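Local coordinates for phosphosugar isomerase (Escherichia coli O6:H1, PDB 5UQI), which binds arabinose-5-phosphate in a sugar isomerase (SIS) domain and probably interconverts it with ribulose-5-phosphate, at residues 51-54 with 55-58; 157-160 with 161-165; 7-10 with 11-15. One frame throughout, in Å; residues are numbered along the deposited sequence.

Overall arrangement
All three contacts are local, each made within or at the start of one helix, so none closes a long loop; they follow one another in series and neither nest nor cross. From the N terminus, contact 3 (7-15) comes first, on the outlying part of helix 3-25, its centre about 25 Å from that of the chain. Contact 1 (51-58) follows after strand 46-50, in the helix whose N-terminal end helps to hold the sugar phosphate. Contact 2 (157-165) comes last, on helix 156-175, and touches contact 1 through Ile57, which packs against Ser158, Val161 and Leu162. The nearest atoms of contacts 2 and 3 stay about 8 Å apart, though helix 3-25 reaches helix 156-175 farther along.

Contact 1. Residues 51-54 with 55-58; sequences VGKS and GIIA. With A5P (arabinose-5-phosphate), chain B.
With chi1 at -60°, Ile56 turns CG1 back beside its own backbone N and lays it against Gly52 O, 3.6 Å away. Ile57 rests its CG1 on Lys53 O at 3.5 Å. In Ser54 a chi1 of -78° swings OG to the ligand, where it donates to phosphate oxygen O1P of arabinose-5-phosphate at 2.6 Å. Lys53 N and Ser54 N give weak bonds to O3 of the sugar. Lys53 N and NZ both lie within hydrogen-bonding distance of sugar O2, but these bonds are doubtful because O2 sits too close to Lys53 CG. This is the start of the helix in the beta-alpha-beta unit 46-50, 52-67, 72-76, a Rossmann-like crossover of the SIS domain, and Gly52 and Gly55 fit a glycine-rich turn of that kind. Bare of a side chain, Gly55 brings its CA within 4.0 Å of Val51 CA. Its N bonds Val51 O at 3.0 Å from well above the carbonyl plane, whereas Ile57 N meets Lys53 O nearly straight, 170° at the hydrogen. Thr103, Ser98, Asn99 and Ser100 also hydrogen-bond the ligand.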
ATOM      1  N   VAL A  51      -0.839   9.737   2.061  1.00 12.06           N
ATOM      2  CA  VAL A  51      -1.738  10.915   2.008  1.00 12.77           C
ATOM      3  C   VAL A  51      -2.540  10.842   0.722  1.00 12.92           C
ATOM      4  O   VAL A  51      -2.233  10.015  -0.165  1.00 14.07           O
ATOM      5  CB  VAL A  51      -0.970  12.275   2.039  1.00 13.73           C
ATOM      6  CG1 VAL A  51      -0.139  12.424   3.364  1.00 13.28           C
ATOM      7  CG2 VAL A  51      -0.140  12.499   0.782  1.00 14.87           C
ATOM      8  N   GLY A  52      -3.595  11.655   0.614  1.00 13.70           N
ATOM      9  CA  GLY A  52      -4.393  11.578  -0.644  1.00 13.58           C
ATOM     10  C   GLY A  52      -5.030  10.211  -0.862  1.00 12.66           C
ATOM     11  O   GLY A  52      -5.348   9.523   0.077  1.00 13.63           O
ATOM     12  N   LYS A  53      -5.202   9.858  -2.143  1.00 15.46           N
ATOM     13  CA  LYS A  53      -5.887   8.580  -2.427  1.00 15.73           C
ATOM     14  C   LYS A  53      -5.027   7.405  -1.998  1.00 15.88           C
ATOM     15  O   LYS A  53      -5.551   6.411  -1.493  1.00 16.81           O
ATOM     16  CB  LYS A  53      -6.231   8.441  -3.900  1.00 18.84           C
ATOM     17  CG  LYS A  53      -6.970   9.611  -4.501  1.00 23.30           C
ATOM     18  CD  LYS A  53      -8.250  10.022  -3.817  1.00 24.48           C
ATOM     19  CE  LYS A  53      -8.923  11.167  -4.624  1.00 27.14           C
ATOM     20  NZ  LYS A  53      -8.086  12.414  -4.435  1.00 34.69           N
ATOM     21  N   SER A  54      -3.694   7.553  -2.067  1.00 16.79           N
ATOM     22  CA  SER A  54      -2.793   6.507  -1.521  1.00 18.96           C
ATOM     23  C   SER A  54      -3.046   6.285  -0.050  1.00 17.72           C
ATOM     24  O   SER A  54      -3.001   5.121   0.410  1.00 17.33           O
ATOM     25  CB  SER A  54      -1.301   6.943  -1.639  1.00 20.73           C
ATOM     26  OG  SER A  54      -0.917   6.748  -2.904  1.00 25.09           O
ATOM     27  N   GLY A  55      -3.269   7.366   0.688  1.00 14.62           N
ATOM     28  CA  GLY A  55      -3.519   7.309   2.135  1.00 14.22           C
ATOM     29  C   GLY A  55      -4.846   6.572   2.399  1.00 14.51           C
ATOM     30  O   GLY A  55      -4.937   5.892   3.376  1.00 13.74           O
ATOM     31  N   ILE A  56      -5.853   6.787   1.550  1.00 12.15           N
ATOM     32  CA  ILE A  56      -7.136   6.092   1.781  1.00 12.01           C
ATOM     33  C   ILE A  56      -6.948   4.585   1.523  1.00 13.11           C
ATOM     34  O   ILE A  56      -7.421   3.757   2.314  1.00 12.41           O
ATOM     35  CB  ILE A  56      -8.273   6.681   0.932  1.00 12.97           C
ATOM     36  CG1 ILE A  56      -8.445   8.141   1.291  1.00 13.64           C
ATOM     37  CG2 ILE A  56      -9.546   5.874   1.258  1.00 13.96           C
ATOM     38  CD1 ILE A  56      -9.346   8.902   0.307  1.00 14.75           C
ATOM     39  N   ILE A  57      -6.204   4.255   0.459  1.00 13.61           N
ATOM     40  CA  ILE A  57      -5.871   2.807   0.249  1.00 14.58           C
ATOM     41  C   ILE A  57      -5.015   2.270   1.422  1.00 14.74           C
ATOM     42  O   ILE A  57      -5.240   1.124   1.844  1.00 14.84           O
ATOM     43  CB  ILE A  57      -5.150   2.625  -1.107  1.00 15.48           C
ATOM     44  CG1 ILE A  57      -6.101   3.038  -2.238  1.00 17.28           C
ATOM     45  CG2 ILE A  57      -4.722   1.154  -1.256  1.00 17.58           C
ATOM     46  CD1 ILE A  57      -7.483   2.425  -2.254  1.00 19.22           C
ATOM     47  N   ALA A  58      -4.077   3.067   1.938  1.00 13.74           N
ATOM     48  CA  ALA A  58      -3.256   2.681   3.106  1.00 14.44           C
ATOM     49  C   ALA A  58      -4.146   2.379   4.310  1.00 13.78           C
ATOM     50  O   ALA A  58      -3.922   1.398   5.028  1.00 14.00           O
ATOM     51  CB  ALA A  58      -2.260   3.800   3.433  1.00 15.14           C
TER
HETATM   52  C1  A5P B 201      -4.040  13.033  -5.698  1.00 33.95           C
HETATM   53  O1  A5P B 201      -4.406  12.426  -6.616  1.00 50.38           O
HETATM   54  C2  A5P B 201      -3.946  12.311  -4.433  1.00 40.17           C
HETATM   55  O2  A5P B 201      -5.139  11.739  -4.000  1.00 39.16           O
HETATM   56  C3  A5P B 201      -2.834  11.387  -4.685  1.00 36.35           C
HETATM   57  O3  A5P B 201      -3.065  10.051  -4.222  1.00 37.71           O
HETATM   58  C4  A5P B 201      -1.887  12.211  -3.851  1.00 32.00           C
HETATM   59  O4  A5P B 201      -1.489  13.367  -4.568  1.00 31.97           O
HETATM   60  C5  A5P B 201      -0.680  11.441  -3.412  1.00 33.87           C
HETATM   61  O5  A5P B 201       0.051  11.100  -4.530  1.00 27.00           O
HETATM   62  P   A5P B 201       1.082   9.899  -4.311  1.00 27.07           P
HETATM   63  O1P A5P B 201       0.328   8.557  -4.328  1.00 20.62           O
HETATM   64  O2P A5P B 201       2.040  10.065  -5.604  1.00 24.90           O
HETATM   65  O3P A5P B 201       1.688  10.072  -3.011  1.00 26.98           O

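Contact 2. Residues 157-160 with 161-165; sequences SSTV and VLVVG
Val160 and Val164, one helical turn apart, form the buried seam, CG1 of Val160 lying 4.3 Å from CG2 of Val164. Packing against the backbone is closer still: the chi1 of Val164, 163°, leaves CG2 beside its own N and only 3.3 Å from Val160 O. The same carbonyl takes the N-H of Val164 at 2.9 Å, so a methyl group and an amide of one residue both close on a single oxygen. Val161 repeats the pattern, its CG2 against Ser157 O at 3.3 Å while its N donates to that oxygen along an almost straight line, 172° at the hydrogen. Ala20 and Val24 of helix 3-25, with Ile141, cover Val160. Ser157, also buried, hydrogen-bonds Glu146 through OG, its side chain about 6 Å from the bound sugar phosphate.

The other flank is partly exposed. There Val163 sets CG2 3.4 Å from Thr159 O and 4.3 Å from Thr159 CG2, while Thr159 OG1 is hydrogen-bonded to Glu17. Leu162 is looser: beyond its CB it leaves the other segment, turning to Ile57, Lys60 and Leu61 of helix 52-67. The helix thus packs on helices 3-25 and 52-67 in the alpha/beta, Rossmann-like fold of the SIS domain, its first turn near the sugar-phosphate pocket.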
ATOM      1  N   SER A 157      -3.848   3.389 -10.401  1.00 24.67           N
ATOM      2  CA  SER A 157      -2.784   3.192  -9.394  1.00 22.40           C
ATOM      3  C   SER A 157      -3.358   2.811  -8.007  1.00 20.90           C
ATOM      4  O   SER A 157      -2.817   1.885  -7.373  1.00 19.65           O
ATOM      5  CB  SER A 157      -1.914   4.407  -9.236  1.00 26.67           C
ATOM      6  OG  SER A 157      -2.763   5.485  -8.880  1.00 24.23           O
ATOM      7  N   SER A 158      -4.399   3.497  -7.536  1.00 21.12           N
ATOM      8  CA  SER A 158      -4.972   3.194  -6.221  1.00 19.29           C
ATOM      9  C   SER A 158      -5.563   1.793  -6.227  1.00 19.27           C
ATOM     10  O   SER A 158      -5.441   1.063  -5.224  1.00 18.71           O
ATOM     11  CB  SER A 158      -6.013   4.303  -5.851  1.00 22.10           C
ATOM     12  OG  SER A 158      -6.855   4.558  -7.013  1.00 27.17           O
ATOM     13  N   THR A 159      -6.183   1.392  -7.326  1.00 17.58           N
ATOM     14  CA  THR A 159      -6.742   0.055  -7.383  1.00 16.19           C
ATOM     15  C   THR A 159      -5.640  -0.982  -7.430  1.00 17.46           C
ATOM     16  O   THR A 159      -5.773  -1.966  -6.755  1.00 16.70           O
ATOM     17  CB  THR A 159      -7.689  -0.134  -8.601  1.00 20.06           C
ATOM     18  OG1 THR A 159      -8.843   0.701  -8.339  1.00 23.02           O
ATOM     19  CG2 THR A 159      -8.131  -1.614  -8.814  1.00 21.63           C
ATOM     20  N   VAL A 160      -4.550  -0.754  -8.199  1.00 16.67           N
ATOM     21  CA  VAL A 160      -3.508  -1.768  -8.241  1.00 18.39           C
ATOM     22  C   VAL A 160      -2.863  -1.990  -6.859  1.00 15.48           C
ATOM     23  O   VAL A 160      -2.570  -3.138  -6.445  1.00 16.25           O
ATOM     24  CB  VAL A 160      -2.419  -1.353  -9.257  1.00 21.98           C
ATOM     25  CG1 VAL A 160      -1.290  -2.329  -9.193  1.00 26.60           C
ATOM     26  CG2 VAL A 160      -3.025  -1.408 -10.663  1.00 24.99           C
ATOM     27  N   VAL A 161      -2.554  -0.889  -6.157  1.00 16.50           N
ATOM     28  CA  VAL A 161      -1.962  -0.982  -4.837  1.00 15.50           C
ATOM     29  C   VAL A 161      -2.927  -1.718  -3.865  1.00 14.95           C
ATOM     30  O   VAL A 161      -2.472  -2.533  -3.043  1.00 15.96           O
ATOM     31  CB  VAL A 161      -1.594   0.409  -4.282  1.00 17.60           C
ATOM     32  CG1 VAL A 161      -0.994   0.227  -2.900  1.00 22.38           C
ATOM     33  CG2 VAL A 161      -0.519   0.958  -5.176  1.00 22.41           C
ATOM     34  N   LEU A 162      -4.231  -1.468  -4.012  1.00 13.80           N
ATOM     35  CA  LEU A 162      -5.176  -2.190  -3.135  1.00 14.88           C
ATOM     36  C   LEU A 162      -5.137  -3.688  -3.406  1.00 15.49           C
ATOM     37  O   LEU A 162      -5.088  -4.479  -2.473  1.00 14.62           O
ATOM     38  CB  LEU A 162      -6.617  -1.669  -3.379  1.00 14.84           C
ATOM     39  CG  LEU A 162      -7.738  -2.413  -2.626  1.00 14.76           C
ATOM     40  CD1 LEU A 162      -7.563  -2.302  -1.116  1.00 18.55           C
ATOM     41  CD2 LEU A 162      -9.055  -1.780  -3.048  1.00 18.56           C
ATOM     42  N   VAL A 163      -5.130  -4.064  -4.687  1.00 14.65           N
ATOM     43  CA  VAL A 163      -5.113  -5.502  -5.002  1.00 15.54           C
ATOM     44  C   VAL A 163      -3.819  -6.168  -4.534  1.00 15.38           C
ATOM     45  O   VAL A 163      -3.851  -7.235  -3.900  1.00 16.49           O
ATOM     46  CB  VAL A 163      -5.316  -5.695  -6.521  1.00 14.58           C
ATOM     47  CG1 VAL A 163      -5.175  -7.158  -6.913  1.00 18.35           C
ATOM     48  CG2 VAL A 163      -6.725  -5.231  -6.898  1.00 17.85           C
ATOM     49  N   VAL A 164      -2.689  -5.482  -4.783  1.00 15.19           N
ATOM     50  CA  VAL A 164      -1.400  -6.001  -4.322  1.00 15.50           C
ATOM     51  C   VAL A 164      -1.374  -6.165  -2.785  1.00 16.49           C
ATOM     52  O   VAL A 164      -1.021  -7.219  -2.236  1.00 16.25           O
ATOM     53  CB  VAL A 164      -0.262  -5.055  -4.783  1.00 16.62           C
ATOM     54  CG1 VAL A 164       1.004  -5.328  -3.988  1.00 19.17           C
ATOM     55  CG2 VAL A 164      -0.042  -5.195  -6.295  1.00 19.20           C
ATOM     56  N   GLY A 165      -1.785  -5.101  -2.076  1.00 14.85           N
ATOM     57  CA  GLY A 165      -1.762  -5.126  -0.595  1.00 14.82           C
ATOM     58  C   GLY A 165      -2.714  -6.183  -0.029  1.00 14.73           C
ATOM     59  O   GLY A 165      -2.394  -6.835   0.963  1.00 17.09           O
TER

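Contact 3. Residues 7-10 with 11-15; sequences IHLI and KHFMH
Leu9 O is gripped by two backbone amides: Phe13 N reaches it at 3.3 Å with 152° at the hydrogen, and His12 N adds a weak bond, shorter but strongly bent. The next carbonyl is shared in the same way. Ile10 O receives Met14 N at 3.1 Å, nearly straight and in the carbonyl plane, together with a weak bond from Phe13 N. Two forked bonds in succession thus overlay a turn whose main links still run from each amide to the carbonyl four residues earlier, as between Lys11 and Ile7 and between His12 and His8.

Leu9 and Phe13 carry the closest side-chain meeting. They run alongside each other in the same direction, with CD1 of Leu9 3.6 Å from CE2 of Phe13. Phe13 has chi1 at -69°, which holds the ring beside its backbone N and carries CD2 to 3.3 Å from Leu9 O, in an oblique approach. The CD2 corner of the His12 imidazole lies over one face of the Phe13 ring, offset toward the rim.

On another flank Lys11 stretches its chain back along Ile7, its CG touching Ile7 O and its CE 3.9 Å from Ile7 CG2, before its end leads away. Met14 folds toward the preceding turn, CG set 3.3 Å from Ile10 O and the sulfur SD 4.3 Å from Ile10 CG2.

Ile7, Ile10 and Met14 are apolar yet exposed in the single chain, and all three touch neighbouring molecules in the crystal. The pattern of i to i+4 bonds and side-chain pairs is that of an alpha helix, here the projecting N-terminal helix 3-25.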
ATOM      1  N   ILE A   7     -23.264   3.053 -20.661  1.00 29.46           N
ATOM      2  CA  ILE A   7     -22.756   1.770 -20.187  1.00 27.49           C
ATOM      3  C   ILE A   7     -21.404   1.390 -20.787  1.00 28.50           C
ATOM      4  O   ILE A   7     -20.493   0.909 -20.038  1.00 27.68           O
ATOM      5  CB  ILE A   7     -23.834   0.652 -20.267  1.00 27.66           C
ATOM      6  CG1 ILE A   7     -24.997   0.989 -19.319  1.00 26.53           C
ATOM      7  CG2 ILE A   7     -23.242  -0.694 -19.862  1.00 30.14           C
ATOM      8  CD1 ILE A   7     -26.244   0.146 -19.556  1.00 32.23           C
ATOM      9  N   HIS A   8     -21.186   1.650 -22.079  1.00 27.24           N
ATOM     10  CA  HIS A   8     -19.874   1.347 -22.658  1.00 30.85           C
ATOM     11  C   HIS A   8     -18.774   2.278 -22.090  1.00 29.21           C
ATOM     12  O   HIS A   8     -17.627   1.865 -21.936  1.00 30.07           O
ATOM     13  CB  HIS A   8     -19.835   1.442 -24.191  1.00 36.29           C
ATOM     14  CG  HIS A   8     -20.486   0.282 -24.892  1.00 43.60           C
ATOM     15  ND1 HIS A   8     -20.190  -1.038 -24.605  1.00 49.32           N
ATOM     16  CD2 HIS A   8     -21.396   0.251 -25.901  1.00 43.79           C
ATOM     17  CE1 HIS A   8     -20.911  -1.829 -25.386  1.00 48.06           C
ATOM     18  NE2 HIS A   8     -21.662  -1.071 -26.167  1.00 47.03           N
ATOM     19  N   LEU A   9     -19.159   3.507 -21.792  1.00 27.17           N
ATOM     20  CA  LEU A   9     -18.236   4.526 -21.256  1.00 26.25           C
ATOM     21  C   LEU A   9     -17.787   4.065 -19.867  1.00 24.96           C
ATOM     22  O   LEU A   9     -16.566   3.997 -19.571  1.00 23.78           O
ATOM     23  CB  LEU A   9     -18.918   5.889 -21.215  1.00 26.83           C
ATOM     24  CG  LEU A   9     -18.079   7.038 -20.601  1.00 26.42           C
ATOM     25  CD1 LEU A   9     -16.757   7.228 -21.302  1.00 27.55           C
ATOM     26  CD2 LEU A   9     -18.832   8.333 -20.517  1.00 25.28           C
ATOM     27  N   ILE A  10     -18.747   3.642 -19.054  1.00 23.71           N
ATOM     28  CA  ILE A  10     -18.390   3.090 -17.707  1.00 21.38           C
ATOM     29  C   ILE A  10     -17.504   1.849 -17.806  1.00 23.00           C
ATOM     30  O   ILE A  10     -16.472   1.735 -17.110  1.00 21.28           O
ATOM     31  CB  ILE A  10     -19.671   2.787 -16.934  1.00 22.76           C
ATOM     32  CG1 ILE A  10     -20.361   4.109 -16.618  1.00 25.30           C
ATOM     33  CG2 ILE A  10     -19.408   1.962 -15.677  1.00 24.71           C
ATOM     34  CD1 ILE A  10     -21.844   3.930 -16.342  1.00 29.29           C
ATOM     35  N   LYS A  11     -17.848   0.923 -18.693  1.00 19.64           N
ATOM     36  CA  LYS A  11     -17.030  -0.275 -18.867  1.00 21.35           C
ATOM     37  C   LYS A  11     -15.633   0.052 -19.404  1.00 21.32           C
ATOM     38  O   LYS A  11     -14.709  -0.681 -19.073  1.00 22.46           O
ATOM     39  CB  LYS A  11     -17.734  -1.318 -19.774  1.00 21.92           C
ATOM     40  CG  LYS A  11     -18.949  -1.912 -19.101  1.00 22.77           C
ATOM     41  CD  LYS A  11     -19.627  -2.934 -20.035  1.00 24.10           C
ATOM     42  CE  LYS A  11     -20.752  -3.586 -19.262  1.00 24.06           C
ATOM     43  NZ  LYS A  11     -21.185  -4.804 -19.998  1.00 29.82           N
ATOM     44  N   HIS A  12     -15.485   1.135 -20.186  1.00 22.68           N
ATOM     45  CA  HIS A  12     -14.175   1.563 -20.716  1.00 22.74           C
ATOM     46  C   HIS A  12     -13.248   1.863 -19.500  1.00 22.17           C
ATOM     47  O   HIS A  12     -12.113   1.392 -19.428  1.00 23.10           O
ATOM     48  CB  HIS A  12     -14.321   2.804 -21.641  1.00 26.11           C
ATOM     49  CG  HIS A  12     -13.033   3.545 -21.891  1.00 28.12           C
ATOM     50  ND1 HIS A  12     -12.057   3.073 -22.749  1.00 32.76           N
ATOM     51  CD2 HIS A  12     -12.545   4.704 -21.370  1.00 29.52           C
ATOM     52  CE1 HIS A  12     -11.035   3.913 -22.758  1.00 31.19           C
ATOM     53  NE2 HIS A  12     -11.305   4.911 -21.933  1.00 33.11           N
ATOM     54  N   PHE A  13     -13.782   2.609 -18.526  1.00 20.38           N
ATOM     55  CA  PHE A  13     -12.913   2.996 -17.420  1.00 19.23           C
ATOM     56  C   PHE A  13     -12.593   1.774 -16.567  1.00 18.79           C
ATOM     57  O   PHE A  13     -11.470   1.635 -16.067  1.00 18.79           O
ATOM     58  CB  PHE A  13     -13.571   4.095 -16.599  1.00 20.04           C
ATOM     59  CG  PHE A  13     -13.674   5.425 -17.321  1.00 18.73           C
ATOM     60  CD1 PHE A  13     -12.540   6.098 -17.781  1.00 20.79           C
ATOM     61  CD2 PHE A  13     -14.914   6.011 -17.528  1.00 18.05           C
ATOM     62  CE1 PHE A  13     -12.648   7.338 -18.459  1.00 21.65           C
ATOM     63  CE2 PHE A  13     -15.017   7.272 -18.168  1.00 19.14           C
ATOM     64  CZ  PHE A  13     -13.898   7.926 -18.658  1.00 21.17           C
ATOM     65  N   MET A  14     -13.595   0.918 -16.336  1.00 18.70           N
ATOM     66  CA  MET A  14     -13.381  -0.332 -15.600  1.00 16.43           C
ATOM     67  C   MET A  14     -12.343  -1.200 -16.257  1.00 18.99           C
ATOM     68  O   MET A  14     -11.478  -1.761 -15.595  1.00 18.37           O
ATOM     69  CB  MET A  14     -14.704  -1.130 -15.398  1.00 17.31           C
ATOM     70  CG  MET A  14     -15.774  -0.355 -14.659  1.00 19.59           C
ATOM     71  SD  MET A  14     -17.144  -1.499 -14.342  1.00 24.25           S
ATOM     72  CE  MET A  14     -16.470  -2.729 -13.232  1.00 25.40           C
ATOM     73  N   HIS A  15     -12.427  -1.264 -17.594  1.00 18.97           N
ATOM     74  CA  HIS A  15     -11.479  -2.068 -18.318  1.00 22.06           C
ATOM     75  C   HIS A  15     -10.038  -1.528 -18.208  1.00 20.02           C
ATOM     76  O   HIS A  15      -9.109  -2.353 -18.090  1.00 18.96           O
ATOM     77  CB  HIS A  15     -11.930  -2.122 -19.793  1.00 24.51           C
ATOM     78  CG  HIS A  15     -10.961  -2.823 -20.689  1.00 33.96           C
ATOM     79  ND1 HIS A  15     -10.790  -4.191 -20.688  1.00 38.94           N
ATOM     80  CD2 HIS A  15     -10.104  -2.331 -21.614  1.00 37.12           C
ATOM     81  CE1 HIS A  15      -9.855  -4.510 -21.568  1.00 35.51           C
ATOM     82  NE2 HIS A  15      -9.437  -3.404 -22.155  1.00 38.72           N
TER